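Long-range contacts in auracyanin-A (Chloroflexus aurantiacus, PDB 2AAN), which carries electrons as a blue copper protein, probably accepting them from the membrane-bound alternative complex III of a photosynthetic bacterium: residues 23-28 against 49-54; 55-60 against 123-128. All blocks are in the same frame, centred on the assembly; numbering follows the deposited sequence.

Interaction 1: 23-28 against 49-54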
loop_
_atom_site.group_PDB
_atom_site.type_symbol
_atom_site.label_atom_id
_atom_site.label_comp_id
_atom_site.label_asym_id
_atom_site.label_seq_id
_atom_site.Cartn_x
_atom_site.Cartn_y
_atom_site.Cartn_z
ATOM N N ILE A 23 -3.011 -2.480 -9.694
ATOM C CA ILE A 23 -4.022 -2.041 -8.739
ATOM C C ILE A 23 -4.126 -0.559 -8.851
ATOM O O ILE A 23 -3.186 0.095 -9.286
ATOM C CB ILE A 23 -3.698 -2.504 -7.287
ATOM C CG1 ILE A 23 -4.830 -2.171 -6.325
ATOM C CG2 ILE A 23 -2.345 -1.949 -6.820
ATOM C CD1 ILE A 23 -4.686 -2.833 -4.983
ATOM N N GLY A 24 -5.278 -0.013 -8.478
ATOM C CA GLY A 24 -5.426 1.423 -8.565
ATOM C C GLY A 24 -6.350 1.924 -7.494
ATOM O O GLY A 24 -6.813 1.172 -6.664
ATOM N N SER A 25 -6.587 3.219 -7.507
ATOM C CA SER A 25 -7.639 3.789 -6.698
ATOM C C SER A 25 -8.971 3.468 -7.405
ATOM O O SER A 25 -9.049 3.352 -8.620
ATOM C CB SER A 25 -7.447 5.269 -6.520
ATOM O OG SER A 25 -7.708 5.985 -7.710
ATOM N N LYS A 26 -10.024 3.360 -6.627
ATOM C CA LYS A 26 -11.359 3.178 -7.191
ATOM C C LYS A 26 -11.821 4.577 -7.574
ATOM O O LYS A 26 -12.528 5.243 -6.836
ATOM C CB LYS A 26 -12.257 2.523 -6.175
ATOM C CG LYS A 26 -13.615 2.132 -6.752
ATOM C CD LYS A 26 -14.624 1.852 -5.676
ATOM C CE LYS A 26 -16.042 1.840 -6.243
ATOM N NZ LYS A 26 -16.167 0.723 -7.202
ATOM N N GLY A 27 -11.345 5.049 -8.720
ATOM C CA GLY A 27 -11.678 6.409 -9.199
ATOM C C GLY A 27 -11.336 7.467 -8.169
ATOM O O GLY A 27 -10.197 7.550 -7.704
ATOM N N GLU A 28 -12.329 8.255 -7.796
ATOM C CA GLU A 28 -12.155 9.335 -6.849
ATOM C C GLU A 28 -12.384 8.909 -5.394
ATOM O O GLU A 28 -12.227 9.712 -4.485
ATOM C CB GLU A 28 -13.094 10.483 -7.201
ATOM C CG GLU A 28 -12.836 11.066 -8.555
ATOM C CD GLU A 28 -11.486 11.717 -8.677
ATOM O OE1 GLU A 28 -11.033 11.862 -9.837
ATOM O OE2 GLU A 28 -10.868 12.071 -7.629
ATOM N N PHE A 49 0.743 0.567 -9.215
ATOM C CA PHE A 49 -0.364 1.266 -8.618
ATOM C C PHE A 49 -0.679 2.482 -9.434
ATOM O O PHE A 49 0.152 3.351 -9.613
ATOM C CB PHE A 49 0.007 1.651 -7.201
ATOM C CG PHE A 49 -1.027 2.447 -6.489
ATOM C CD1 PHE A 49 -2.329 2.033 -6.427
ATOM C CD2 PHE A 49 -0.681 3.636 -5.855
ATOM C CE1 PHE A 49 -3.289 2.747 -5.725
ATOM C CE2 PHE A 49 -1.642 4.371 -5.174
ATOM C CZ PHE A 49 -2.976 3.918 -5.136
ATOM N N LYS A 50 -1.887 2.495 -9.955
ATOM C CA LYS A 50 -2.345 3.551 -10.814
ATOM C C LYS A 50 -3.300 4.435 -10.027
ATOM O O LYS A 50 -4.370 3.994 -9.560
ATOM C CB LYS A 50 -3.068 2.971 -12.015
ATOM C CG LYS A 50 -3.451 4.003 -13.066
ATOM C CD LYS A 50 -4.235 3.312 -14.195
ATOM C CE LYS A 50 -4.457 4.234 -15.403
ATOM N NZ LYS A 50 -4.783 5.638 -15.010
ATOM N N ASN A 51 -2.911 5.688 -9.866
ATOM C CA ASN A 51 -3.807 6.662 -9.265
ATOM C C ASN A 51 -4.823 7.109 -10.285
ATOM O O ASN A 51 -4.501 7.834 -11.214
ATOM C CB ASN A 51 -3.024 7.873 -8.721
ATOM C CG ASN A 51 -3.867 8.742 -7.845
ATOM O OD1 ASN A 51 -5.086 8.540 -7.762
ATOM N ND2 ASN A 51 -3.247 9.683 -7.152
ATOM N N ASN A 52 -6.069 6.703 -10.100
ATOM C CA ASN A 52 -7.151 7.063 -11.019
ATOM C C ASN A 52 -7.880 8.339 -10.632
ATOM O O ASN A 52 -8.931 8.645 -11.176
ATOM C CB ASN A 52 -8.135 5.892 -11.098
ATOM C CG ASN A 52 -7.527 4.700 -11.790
ATOM O OD1 ASN A 52 -7.068 4.827 -12.916
ATOM N ND2 ASN A 52 -7.509 3.538 -11.129
ATOM N N SER A 53 -7.347 9.058 -9.658
ATOM C CA SER A 53 -7.876 10.377 -9.306
ATOM C C SER A 53 -6.890 11.436 -9.783
ATOM O O SER A 53 -5.666 11.230 -9.762
ATOM C CB SER A 53 -8.045 10.519 -7.794
ATOM O OG SER A 53 -8.386 11.855 -7.421
ATOM N N ALA A 54 -7.442 12.576 -10.172
ATOM C CA ALA A 54 -6.668 13.725 -10.603
ATOM C C ALA A 54 -6.343 14.596 -9.396
ATOM O O ALA A 54 -5.507 15.468 -9.481
ATOM C CB ALA A 54 -7.482 14.521 -11.616
#
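S25 meets N52 twice, once through its backbone and once through its hydroxyl. N52 ND2 gives an almost straight bond to S25 O, 2.9 Å, landing on a lone pair in the carbonyl plane; S25 O lies close to the amide plane of N52. N52 N in turn donates to S25 OG at 3.0 Å. The serine hydroxyl is placed for this by a chi1 of 72°, which sets OG between backbone N and carbonyl carbon, and its own proton goes to G27 O. N52 OD1 accepts from K50 NZ at 3.2 Å; with ND2 on S25 O, this settles the amide's rotation. Just before these loops, strands 19-24 and 44-50 run parallel as edge and middle of one sheet of the cupredoxin beta-sandwich, joined by K50 N to I23 O (2.8 Å) and S25 N to K50 O. On the face carrying I23 and F49, I23 CG2 packs against F49 CD1 at 4.0 Å; with F49 CG anti to its backbone N (chi1 177°), the ring reaches along to G24, where CE1 lies 3.6 Å from G24 C. N51 OD1 takes S53 N in an Asx turn, while its ND2 bonds Q56 O. At the exposed end, S53 OG donates to OE2 of the bent E28 side chain (2.5 Å) on its syn side, 30° out of the carboxylate plane, and also bonds V55 N.

Interaction 2: 55-60 against 123-128. With CU (copper (II) ion), chain B.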
loop_
_atom_site.group_PDB
_atom_site.type_symbol
_atom_site.label_atom_id
_atom_site.label_comp_id
_atom_site.label_asym_id
_atom_site.label_seq_id
_atom_site.Cartn_x
_atom_site.Cartn_y
_atom_site.Cartn_z
ATOM N N VAL A 55 -6.988 14.336 -8.252
ATOM C CA VAL A 55 -6.973 15.290 -7.130
ATOM C C VAL A 55 -6.644 14.682 -5.753
ATOM O O VAL A 55 -6.773 15.336 -4.713
ATOM C CB VAL A 55 -8.331 16.025 -7.075
ATOM C CG1 VAL A 55 -8.597 16.746 -8.407
ATOM C CG2 VAL A 55 -9.483 15.063 -6.759
ATOM N N GLN A 56 -6.186 13.442 -5.747
ATOM C CA GLN A 56 -5.814 12.792 -4.528
ATOM C C GLN A 56 -4.394 12.379 -4.766
ATOM O O GLN A 56 -3.995 12.188 -5.932
ATOM C CB GLN A 56 -6.687 11.590 -4.320
ATOM C CG GLN A 56 -8.116 11.924 -4.074
ATOM C CD GLN A 56 -8.366 12.403 -2.664
ATOM O OE1 GLN A 56 -7.470 12.383 -1.804
ATOM N NE2 GLN A 56 -9.603 12.766 -2.397
ATOM N N GLN A 57 -3.639 12.313 -3.673
ATOM C CA GLN A 57 -2.423 11.515 -3.623
ATOM C C GLN A 57 -2.790 10.216 -2.948
ATOM O O GLN A 57 -3.674 10.193 -2.130
ATOM C CB GLN A 57 -1.255 12.227 -2.888
ATOM C CG GLN A 57 -1.665 13.029 -1.704
ATOM C CD GLN A 57 -0.537 13.691 -0.993
ATOM O OE1 GLN A 57 0.633 13.491 -1.309
ATOM N NE2 GLN A 57 -0.888 14.488 0.005
ATOM N N HIS A 58 -2.098 9.146 -3.305
ATOM C CA HIS A 58 -2.261 7.851 -2.664
ATOM C C HIS A 58 -0.917 7.133 -2.621
ATOM O O HIS A 58 -0.061 7.324 -3.489
ATOM C CB HIS A 58 -3.174 6.946 -3.479
ATOM C CG HIS A 58 -4.603 7.397 -3.571
ATOM N ND1 HIS A 58 -5.453 7.424 -2.487
ATOM C CD2 HIS A 58 -5.330 7.837 -4.631
ATOM C CE1 HIS A 58 -6.644 7.856 -2.874
ATOM N NE2 HIS A 58 -6.605 8.086 -4.180
ATOM N N ASN A 59 -0.833 6.177 -1.715
ATOM C CA ASN A 59 0.225 5.178 -1.786
ATOM C C ASN A 59 -0.323 3.788 -1.501
ATOM O O ASN A 59 -1.523 3.616 -1.254
ATOM C CB ASN A 59 1.433 5.560 -0.903
ATOM C CG ASN A 59 1.086 5.756 0.556
ATOM O OD1 ASN A 59 0.112 5.221 1.022
ATOM N ND2 ASN A 59 1.903 6.534 1.290
ATOM N N TRP A 60 0.555 2.804 -1.616
ATOM C CA TRP A 60 0.231 1.377 -1.358
ATOM C C TRP A 60 1.345 0.877 -0.493
ATOM O O TRP A 60 2.469 0.794 -0.960
ATOM C CB TRP A 60 0.183 0.579 -2.654
ATOM C CG TRP A 60 -0.203 -0.863 -2.498
ATOM C CD1 TRP A 60 -1.437 -1.382 -2.653
ATOM C CD2 TRP A 60 0.674 -1.970 -2.253
ATOM N NE1 TRP A 60 -1.419 -2.748 -2.425
ATOM C CE2 TRP A 60 -0.127 -3.139 -2.208
ATOM C CE3 TRP A 60 2.038 -2.090 -2.023
ATOM C CZ2 TRP A 60 0.396 -4.399 -1.936
ATOM C CZ3 TRP A 60 2.558 -3.347 -1.755
ATOM C CH2 TRP A 60 1.746 -4.488 -1.742
ATOM N N CYS A 123 -3.263 2.739 2.519
ATOM C CA CYS A 123 -2.705 4.012 2.057
ATOM C C CYS A 123 -2.538 4.881 3.286
ATOM O O CYS A 123 -3.464 4.971 4.072
ATOM C CB CYS A 123 -3.655 4.669 1.090
ATOM S SG CYS A 123 -3.246 6.369 0.634
ATOM N N THR A 124 -1.395 5.532 3.437
ATOM C CA THR A 124 -1.150 6.400 4.595
ATOM C C THR A 124 -1.304 7.900 4.309
ATOM O O THR A 124 -0.945 8.727 5.131
ATOM C CB THR A 124 0.256 6.134 5.161
ATOM O OG1 THR A 124 1.228 6.460 4.187
ATOM C CG2 THR A 124 0.397 4.677 5.557
ATOM N N VAL A 125 -1.881 8.265 3.176
ATOM C CA VAL A 125 -2.185 9.668 2.930
ATOM C C VAL A 125 -3.230 10.103 4.001
ATOM O O VAL A 125 -4.153 9.350 4.298
ATOM C CB VAL A 125 -2.629 9.871 1.467
ATOM C CG1 VAL A 125 -3.329 11.256 1.244
ATOM C CG2 VAL A 125 -1.426 9.645 0.518
ATOM N N PRO A 126 -3.031 11.280 4.628
ATOM C CA PRO A 126 -3.884 11.701 5.722
ATOM C C PRO A 126 -5.367 11.483 5.456
ATOM O O PRO A 126 -5.890 11.965 4.467
ATOM C CB PRO A 126 -3.558 13.207 5.852
ATOM C CG PRO A 126 -2.108 13.253 5.565
ATOM C CD PRO A 126 -1.932 12.245 4.424
ATOM N N GLY A 127 -6.028 10.772 6.364
ATOM C CA GLY A 127 -7.467 10.550 6.262
ATOM C C GLY A 127 -7.936 9.387 5.396
ATOM O O GLY A 127 -9.129 9.044 5.413
ATOM N N HIS A 128 -7.062 8.765 4.613
ATOM C CA HIS A 128 -7.550 7.693 3.687
ATOM C C HIS A 128 -7.764 6.357 4.369
ATOM O O HIS A 128 -8.728 5.657 4.065
ATOM C CB HIS A 128 -6.623 7.544 2.502
ATOM C CG HIS A 128 -6.636 8.735 1.619
ATOM N ND1 HIS A 128 -6.105 8.725 0.351
ATOM C CD2 HIS A 128 -7.133 9.981 1.819
ATOM C CE1 HIS A 128 -6.269 9.924 -0.192
ATOM N NE2 HIS A 128 -6.913 10.694 0.672
HETATM CU CU CU B . -4.970 7.192 -0.497
#
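C123 SG is gripped from three directions: by the copper at 2.2 Å, by N59 N across the contact at 3.4 Å, and by V125 N of its own loop. The two N-H groups point at the sulfur almost straight, which would be expected to draw off some negative charge. With chi1 at 170°, SG stands anti to the C123 backbone N and reaches the metal, near the plane of the H58 ring at its edge. H58 ND1 and H128 ND1 each bind copper at 2.1 Å, the two rings inclined by 54°; M132 completes the metal site. V125 CG1 lies over one face of the H128 ring, offset toward its rim, and CG2 packs 3.5 Å from Q57 O. The N59 amide makes a paired grip on T124: OD1 takes T124 N on a lone pair at 2.9 Å, and ND2 donates to OG1 at 3.0 Å, a hydroxyl also bonded to Y86 O; ND2 also bonds N85 OD1. This is the type 1 copper site of the cupredoxins, set between the loop joining strands 44-50 and 61-63 and that joining 117-122 and 133-138, with helix 67-80 packing against T124 and P126.

The two contacts follow one another along the chain, 49-54 running straight into 55-60. Interaction 1 is partly buried: it starts as parallel strand pairing and frays into a polar loop pair that reaches the surface at E28, bound by serine, asparagine and glutamate. Interaction 2 is mostly buried and has no strand pairing; metal bonds, one N-H directed at sulfur and the N59 amide do the joining instead. They touch around H58, where the F49 ring packs on CB (CE2 to CB 3.4 Å) and N51 OD1 lies beside CD2, so residues of the first contact form a second shell for a copper ligand.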